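Local coordinates for translation initiation factor eIF2b-like protein,Translation initiation factor eIF2b-like protein (Chaetomium thermophilum, PDB 5DBO) that forms the beta subunit of eIF2B, a complex that probably acts as guanine-nucleotide exchange factor for eIF2 in translation initiation, at residues F210-I215 against F233-A237; G306-G312 against T373-I378. All blocks are in the same frame, centred on the assembly; numbering follows the deposited sequence.

Two ways of joining separate pieces of chain, apolar helix packing and backbone pairing, occur here within one and the same protein chain. Contact 1 sets the short helix 211-214 against helix 228-240, beside the mixed, mainly parallel sheet that includes strand 220-224. Contact 2 pairs strand 307-310 with strand 375-378 at one side of a small antiparallel sheet. They follow each other in series along the chain, contact 1 closing before contact 2 opens. Their centres lie 24 Å apart and their nearest atoms about 13 Å, so they do not touch. One packs a helical layer beside the large sheet; the other completes a smaller sheet that reaches another protein chain.

Contact 1 (F210-I215 against F233-A237); sequences FAEIQI and FLVKA
The F233 ring receives the methyl of A211 on one face: CB of A211 stands 3.5 Å from the ring centroid and 8° off the normal, a CH-pi contact over the centre of the ring. At the edge, near the ring plane, lies CB of Q214, while CD1 of I215 approaches obliquely, 3.9 Å from CE2 of F233. The ring gets there because CG of F233 is anti to the backbone N (chi1 -173°), which carries it off helix 228-240 to the short helix 211-214. One turn on, CB of A237 meets CB of A211 at 3.8 Å, and CD1 of I215 reaches the same A237 methyl at 3.7 Å. That isoleucine tip also touches CD2 of L234. Beyond the pair, L330 and L387 adjoin the F233 side chain, and F243 packs on I215, L234 and A237. With an alanine at F233, the A211 methyl would probably lose the ring face beneath it, and the I215 tip one of its neighbours, opening a gap between the helices. The two segments are therefore held together by fit rather than polarity: the small A211 and A237 side chains are consistent with their close approach, with the F233 ring packed against the A211 methyl.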
ATOM      1  N   PHE B 210      12.548 -17.708  11.508  1.00 74.31           N
ATOM      2  CA  PHE B 210      11.220 -17.111  11.358  1.00 78.70           C
ATOM      3  C   PHE B 210      11.017 -16.462   9.980  1.00 77.77           C
ATOM      4  O   PHE B 210       9.919 -15.978   9.651  1.00 76.31           O
ATOM      5  CB  PHE B 210      10.983 -16.070  12.457  1.00 81.93           C
ATOM      6  CG  PHE B 210      11.051 -16.628  13.850  1.00 84.65           C
ATOM      7  CD1 PHE B 210      12.270 -16.782  14.490  1.00 84.09           C
ATOM      8  CD2 PHE B 210       9.896 -16.994  14.524  1.00 86.83           C
ATOM      9  CE1 PHE B 210      12.339 -17.298  15.774  1.00 82.76           C
ATOM     10  CE2 PHE B 210       9.959 -17.509  15.809  1.00 87.12           C
ATOM     11  CZ  PHE B 210      11.182 -17.659  16.433  1.00 85.00           C
ATOM     12  N   ALA B 211      12.087 -16.431   9.189  1.00 78.08           N
ATOM     13  CA  ALA B 211      12.058 -15.781   7.880  1.00 77.82           C
ATOM     14  C   ALA B 211      11.073 -16.429   6.918  1.00 76.19           C
ATOM     15  O   ALA B 211      10.373 -15.738   6.189  1.00 71.41           O
ATOM     16  CB  ALA B 211      13.450 -15.765   7.267  1.00 79.36           C
ATOM     17  N   GLU B 212      11.014 -17.754   6.924  1.00 80.37           N
ATOM     18  CA  GLU B 212      10.123 -18.472   6.022  1.00 80.64           C
ATOM     19  C   GLU B 212       8.671 -18.141   6.346  1.00 78.09           C
ATOM     20  O   GLU B 212       7.828 -18.081   5.454  1.00 78.82           O
ATOM     21  CB  GLU B 212      10.364 -19.986   6.096  1.00 86.46           C
ATOM     22  CG  GLU B 212      10.035 -20.618   7.444  1.00 94.44           C
ATOM     23  CD  GLU B 212       9.823 -22.121   7.354  1.00101.41           C
ATOM     24  OE1 GLU B 212      10.286 -22.732   6.370  1.00106.95           O
ATOM     25  OE2 GLU B 212       9.188 -22.689   8.265  1.00101.08           O
ATOM     26  N   ILE B 213       8.391 -17.908   7.623  1.00 77.19           N
ATOM     27  CA  ILE B 213       7.053 -17.528   8.057  1.00 77.11           C
ATOM     28  C   ILE B 213       6.717 -16.098   7.664  1.00 76.69           C
ATOM     29  O   ILE B 213       5.624 -15.835   7.162  1.00 78.18           O
ATOM     30  CB  ILE B 213       6.888 -17.675   9.578  1.00 77.65           C
ATOM     31  CG1 ILE B 213       7.181 -19.116  10.004  1.00 84.03           C
ATOM     32  CG2 ILE B 213       5.489 -17.253  10.002  1.00 74.70           C
ATOM     33  CD1 ILE B 213       7.126 -19.339  11.500  1.00 87.34           C
ATOM     34  N   GLN B 214       7.649 -15.172   7.875  1.00 75.22           N
ATOM     35  CA  GLN B 214       7.360 -13.766   7.574  1.00 73.37           C
ATOM     36  C   GLN B 214       7.367 -13.431   6.076  1.00 73.58           C
ATOM     37  O   GLN B 214       6.662 -12.521   5.645  1.00 75.83           O
ATOM     38  CB  GLN B 214       8.335 -12.849   8.319  1.00 71.27           C
ATOM     39  CG  GLN B 214       7.956 -12.596   9.777  1.00 72.29           C
ATOM     40  CD  GLN B 214       6.591 -11.928   9.932  1.00 76.76           C
ATOM     41  OE1 GLN B 214       6.141 -11.189   9.053  1.00 78.48           O
ATOM     42  NE2 GLN B 214       5.924 -12.195  11.052  1.00 80.01           N
ATOM     43  N   ILE B 215       8.149 -14.158   5.284  1.00 61.96           N
ATOM     44  CA  ILE B 215       8.215 -13.918   3.839  1.00 60.55           C
ATOM     45  C   ILE B 215       7.423 -14.970   3.052  1.00 65.53           C
ATOM     46  O   ILE B 215       7.534 -16.174   3.301  1.00 63.85           O
ATOM     47  CB  ILE B 215       9.676 -13.885   3.338  1.00 59.79           C
ATOM     48  CG1 ILE B 215      10.402 -12.658   3.893  1.00 58.53           C
ATOM     49  CG2 ILE B 215       9.731 -13.857   1.819  1.00 61.73           C
ATOM     50  CD1 ILE B 215      11.884 -12.605   3.521  1.00 58.23           C
ATOM     51  N   PHE B 233      18.911 -13.661   7.145  1.00 68.26           N
ATOM     52  CA  PHE B 233      17.457 -13.709   7.193  1.00 63.07           C
ATOM     53  C   PHE B 233      16.947 -13.972   5.779  1.00 60.12           C
ATOM     54  O   PHE B 233      16.174 -14.907   5.541  1.00 57.68           O
ATOM     55  CB  PHE B 233      16.892 -12.400   7.748  1.00 64.48           C
ATOM     56  CG  PHE B 233      15.408 -12.424   7.984  1.00 65.03           C
ATOM     57  CD1 PHE B 233      14.898 -12.836   9.201  1.00 65.23           C
ATOM     58  CD2 PHE B 233      14.526 -12.027   6.996  1.00 64.26           C
ATOM     59  CE1 PHE B 233      13.539 -12.854   9.427  1.00 64.49           C
ATOM     60  CE2 PHE B 233      13.163 -12.050   7.215  1.00 62.37           C
ATOM     61  CZ  PHE B 233      12.670 -12.460   8.432  1.00 62.63           C
ATOM     62  N   LEU B 234      17.450 -13.174   4.841  1.00 59.98           N
ATOM     63  CA  LEU B 234      17.088 -13.264   3.433  1.00 59.09           C
ATOM     64  C   LEU B 234      17.588 -14.539   2.752  1.00 62.56           C
ATOM     65  O   LEU B 234      16.903 -15.092   1.895  1.00 63.64           O
ATOM     66  CB  LEU B 234      17.631 -12.046   2.690  1.00 54.93           C
ATOM     67  CG  LEU B 234      16.918 -10.745   3.055  1.00 55.69           C
ATOM     68  CD1 LEU B 234      17.536  -9.556   2.336  1.00 49.98           C
ATOM     69  CD2 LEU B 234      15.431 -10.860   2.748  1.00 49.48           C
ATOM     70  N   VAL B 235      18.782 -14.993   3.125  1.00 62.80           N
ATOM     71  CA  VAL B 235      19.356 -16.188   2.519  1.00 61.56           C
ATOM     72  C   VAL B 235      18.578 -17.440   2.913  1.00 64.33           C
ATOM     73  O   VAL B 235      18.325 -18.306   2.069  1.00 69.74           O
ATOM     74  CB  VAL B 235      20.848 -16.370   2.883  1.00 59.39           C
ATOM     75  CG1 VAL B 235      21.325 -17.759   2.497  1.00 60.16           C
ATOM     76  CG2 VAL B 235      21.702 -15.329   2.178  1.00 57.82           C
ATOM     77  N   LYS B 236      18.162 -17.540   4.174  1.00 62.71           N
ATOM     78  CA  LYS B 236      17.458 -18.752   4.571  1.00 68.92           C
ATOM     79  C   LYS B 236      15.971 -18.584   4.284  1.00 72.22           C
ATOM     80  O   LYS B 236      15.231 -19.563   4.178  1.00 73.82           O
ATOM     81  CB  LYS B 236      17.707 -19.079   6.052  1.00 72.46           C
ATOM     82  CG  LYS B 236      16.658 -19.993   6.686  1.00 79.36           C
ATOM     83  CD  LYS B 236      17.284 -21.195   7.393  1.00 89.64           C
ATOM     84  CE  LYS B 236      16.203 -22.173   7.853  1.00 93.32           C
ATOM     85  NZ  LYS B 236      16.765 -23.375   8.533  1.00 93.15           N
ATOM     86  N   ALA B 237      15.556 -17.346   4.034  1.00 73.18           N
ATOM     87  CA  ALA B 237      14.251 -17.112   3.433  1.00 70.89           C
ATOM     88  C   ALA B 237      14.237 -17.652   2.008  1.00 69.91           C
ATOM     89  O   ALA B 237      13.267 -18.266   1.565  1.00 68.61           O
ATOM     90  CB  ALA B 237      13.912 -15.640   3.447  1.00 67.93           C
TER

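Contact 2 (G306-G312 against T373-I378); sequences GLLVDSG and TTTDYI
L307 and I378 face each other as a hydrogen-bonded antiparallel pair, L307 N to I378 O at 2.9 Å and I378 N back to L307 O; V309 and D376 repeat the pattern, V309 N to D376 O and D376 N back to V309 O. L308 with Y377 and D310 with T375 are the non-hydrogen-bonded pairs. Past the strand, S311 N gives a weak bond to T374 O.

The firm side-chain bond between the two segments comes from the D376 carboxylate. With CG anti to the carbonyl carbon (chi1 -75°), this group swings toward S311 and G312, where OD2 of D376 accepts G312 N at 2.9 Å, from above the carboxylate plane. G312 is the N-cap residue before helix 313-322, so the bond ties the strand to the start of that helix. The same OD2 also bonds the backbone of another protein's chain. Outside the two segments, the OH of Y377 is hydrogen-bonded to ND2 of N304.

Apolar contact falls on the face of L307, V309 and I378. There CD1 of I378 touches CG2 of V309 at 3.7 Å, their side chains crossing at about a right angle; F296 packs on all three. L308 and Y377 share the other face, where CD1 of L308 lies 3.7 Å from T375 OG1 and the Y377 ring runs back past L307 O to G306 CA.

Strand 300-301 pairs with the far side of strand 307-310. The arrangement is a three-stranded antiparallel sheet, separate from the larger mixed sheet, in which strand 375-378 forms an outermost strand within this chain.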
ATOM      1  N   GLY B 306      11.260   2.589  20.413  1.00 56.29           N
ATOM      2  CA  GLY B 306      12.063   3.306  19.441  1.00 55.93           C
ATOM      3  C   GLY B 306      13.269   2.521  18.969  1.00 58.14           C
ATOM      4  O   GLY B 306      13.800   1.684  19.702  1.00 58.78           O
ATOM      5  N   LEU B 307      13.715   2.801  17.747  1.00 56.76           N
ATOM      6  CA  LEU B 307      14.872   2.114  17.185  1.00 52.66           C
ATOM      7  C   LEU B 307      16.020   3.064  16.889  1.00 56.21           C
ATOM      8  O   LEU B 307      15.812   4.208  16.483  1.00 47.69           O
ATOM      9  CB  LEU B 307      14.500   1.383  15.900  1.00 46.74           C
ATOM     10  CG  LEU B 307      13.401   0.327  15.933  1.00 48.27           C
ATOM     11  CD1 LEU B 307      13.315  -0.320  14.570  1.00 51.12           C
ATOM     12  CD2 LEU B 307      13.670  -0.715  16.985  1.00 46.11           C
ATOM     13  N   LEU B 308      17.239   2.573  17.081  1.00 57.71           N
ATOM     14  CA  LEU B 308      18.417   3.248  16.559  1.00 57.65           C
ATOM     15  C   LEU B 308      18.885   2.447  15.358  1.00 58.34           C
ATOM     16  O   LEU B 308      19.209   1.264  15.482  1.00 56.52           O
ATOM     17  CB  LEU B 308      19.516   3.357  17.614  1.00 54.76           C
ATOM     18  CG  LEU B 308      20.696   4.256  17.245  1.00 55.99           C
ATOM     19  CD1 LEU B 308      20.193   5.654  16.971  1.00 56.78           C
ATOM     20  CD2 LEU B 308      21.713   4.292  18.367  1.00 53.67           C
ATOM     21  N   VAL B 309      18.894   3.080  14.189  1.00 60.10           N
ATOM     22  CA  VAL B 309      19.195   2.368  12.955  1.00 59.97           C
ATOM     23  C   VAL B 309      20.293   3.077  12.179  1.00 62.27           C
ATOM     24  O   VAL B 309      20.797   4.121  12.605  1.00 60.83           O
ATOM     25  CB  VAL B 309      17.952   2.248  12.057  1.00 59.20           C
ATOM     26  CG1 VAL B 309      16.901   1.368  12.712  1.00 56.73           C
ATOM     27  CG2 VAL B 309      17.379   3.628  11.771  1.00 61.84           C
ATOM     28  N   ASP B 310      20.670   2.501  11.043  1.00 65.84           N
ATOM     29  CA  ASP B 310      21.611   3.155  10.149  1.00 71.72           C
ATOM     30  C   ASP B 310      20.917   4.362   9.530  1.00 66.33           C
ATOM     31  O   ASP B 310      19.688   4.399   9.441  1.00 60.49           O
ATOM     32  CB  ASP B 310      22.110   2.193   9.067  1.00 82.48           C
ATOM     33  CG  ASP B 310      22.469   0.826   9.619  1.00 93.19           C
ATOM     34  OD1 ASP B 310      23.573   0.682  10.190  1.00 95.46           O
ATOM     35  OD2 ASP B 310      21.648  -0.106   9.481  1.00 99.66           O
ATOM     36  N   SER B 311      21.699   5.348   9.107  1.00 68.48           N
ATOM     37  CA  SER B 311      21.125   6.570   8.563  1.00 66.84           C
ATOM     38  C   SER B 311      20.378   6.307   7.254  1.00 64.55           C
ATOM     39  O   SER B 311      20.874   5.621   6.360  1.00 65.96           O
ATOM     40  CB  SER B 311      22.216   7.618   8.354  1.00 70.24           C
ATOM     41  OG  SER B 311      21.652   8.880   8.039  1.00 74.27           O
ATOM     42  N   GLY B 312      19.194   6.895   7.139  1.00 61.06           N
ATOM     43  CA  GLY B 312      18.360   6.728   5.966  1.00 59.65           C
ATOM     44  C   GLY B 312      17.378   5.575   6.053  1.00 58.72           C
ATOM     45  O   GLY B 312      16.491   5.439   5.213  1.00 62.15           O
ATOM     46  N   THR B 373      25.401  12.605  10.734  1.00124.37           N
ATOM     47  CA  THR B 373      25.131  11.572  11.726  1.00119.90           C
ATOM     48  C   THR B 373      24.958  10.194  11.072  1.00115.32           C
ATOM     49  O   THR B 373      24.129  10.003  10.181  1.00113.52           O
ATOM     50  CB  THR B 373      23.888  11.934  12.583  1.00122.72           C
ATOM     51  OG1 THR B 373      23.620  10.882  13.519  1.00120.06           O
ATOM     52  CG2 THR B 373      22.655  12.178  11.709  1.00121.88           C
ATOM     53  N   THR B 374      25.787   9.250  11.507  1.00110.15           N
ATOM     54  CA  THR B 374      25.798   7.879  10.991  1.00104.23           C
ATOM     55  C   THR B 374      24.561   7.049  11.339  1.00 97.01           C
ATOM     56  O   THR B 374      24.261   6.063  10.660  1.00 93.69           O
ATOM     57  CB  THR B 374      27.033   7.117  11.485  1.00107.37           C
ATOM     58  OG1 THR B 374      27.052   7.111  12.918  1.00109.84           O
ATOM     59  CG2 THR B 374      28.301   7.778  10.967  1.00109.71           C
ATOM     60  N   THR B 375      23.869   7.423  12.412  1.00 93.71           N
ATOM     61  CA  THR B 375      22.680   6.696  12.851  1.00 85.99           C
ATOM     62  C   THR B 375      21.452   7.590  12.933  1.00 84.88           C
ATOM     63  O   THR B 375      21.559   8.796  13.142  1.00 88.48           O
ATOM     64  CB  THR B 375      22.885   6.057  14.233  1.00 82.46           C
ATOM     65  OG1 THR B 375      23.083   7.091  15.209  1.00 80.28           O
ATOM     66  CG2 THR B 375      24.086   5.137  14.226  1.00 86.50           C
ATOM     67  N   ASP B 376      20.284   6.976  12.780  1.00 80.27           N
ATOM     68  CA  ASP B 376      19.015   7.685  12.863  1.00 79.88           C
ATOM     69  C   ASP B 376      18.102   7.075  13.908  1.00 74.68           C
ATOM     70  O   ASP B 376      18.264   5.913  14.289  1.00 73.34           O
ATOM     71  CB  ASP B 376      18.294   7.690  11.512  1.00 85.64           C
ATOM     72  CG  ASP B 376      18.913   8.647  10.518  1.00 96.56           C
ATOM     73  OD1 ASP B 376      19.817   9.422  10.904  1.00105.01           O
ATOM     74  OD2 ASP B 376      18.481   8.631   9.347  1.00 97.86           O
ATOM     75  N   TYR B 377      17.155   7.875  14.389  1.00 71.10           N
ATOM     76  CA  TYR B 377      16.164   7.378  15.328  1.00 66.43           C
ATOM     77  C   TYR B 377      14.832   7.171  14.620  1.00 64.21           C
ATOM     78  O   TYR B 377      14.404   7.994  13.814  1.00 69.12           O
ATOM     79  CB  TYR B 377      16.001   8.328  16.516  1.00 66.06           C
ATOM     80  CG  TYR B 377      14.836   7.984  17.421  1.00 67.97           C
ATOM     81  CD1 TYR B 377      14.949   6.986  18.381  1.00 70.49           C
ATOM     82  CD2 TYR B 377      13.639   8.677  17.338  1.00 70.81           C
ATOM     83  CE1 TYR B 377      13.890   6.670  19.216  1.00 72.89           C
ATOM     84  CE2 TYR B 377      12.576   8.371  18.171  1.00 74.43           C
ATOM     85  CZ  TYR B 377      12.708   7.366  19.106  1.00 75.31           C
ATOM     86  OH  TYR B 377      11.651   7.058  19.936  1.00 77.36           O
ATOM     87  N   ILE B 378      14.197   6.046  14.911  1.00 59.81           N
ATOM     88  CA  ILE B 378      12.867   5.756  14.401  1.00 58.11           C
ATOM     89  C   ILE B 378      11.889   5.628  15.558  1.00 57.99           C
ATOM     90  O   ILE B 378      12.029   4.732  16.391  1.00 58.36           O
ATOM     91  CB  ILE B 378      12.845   4.460  13.565  1.00 56.10           C
ATOM     92  CG1 ILE B 378      13.739   4.603  12.336  1.00 56.60           C
ATOM     93  CG2 ILE B 378      11.429   4.120  13.141  1.00 55.29           C
ATOM     94  CD1 ILE B 378      13.662   3.421  11.389  1.00 58.25           C
TER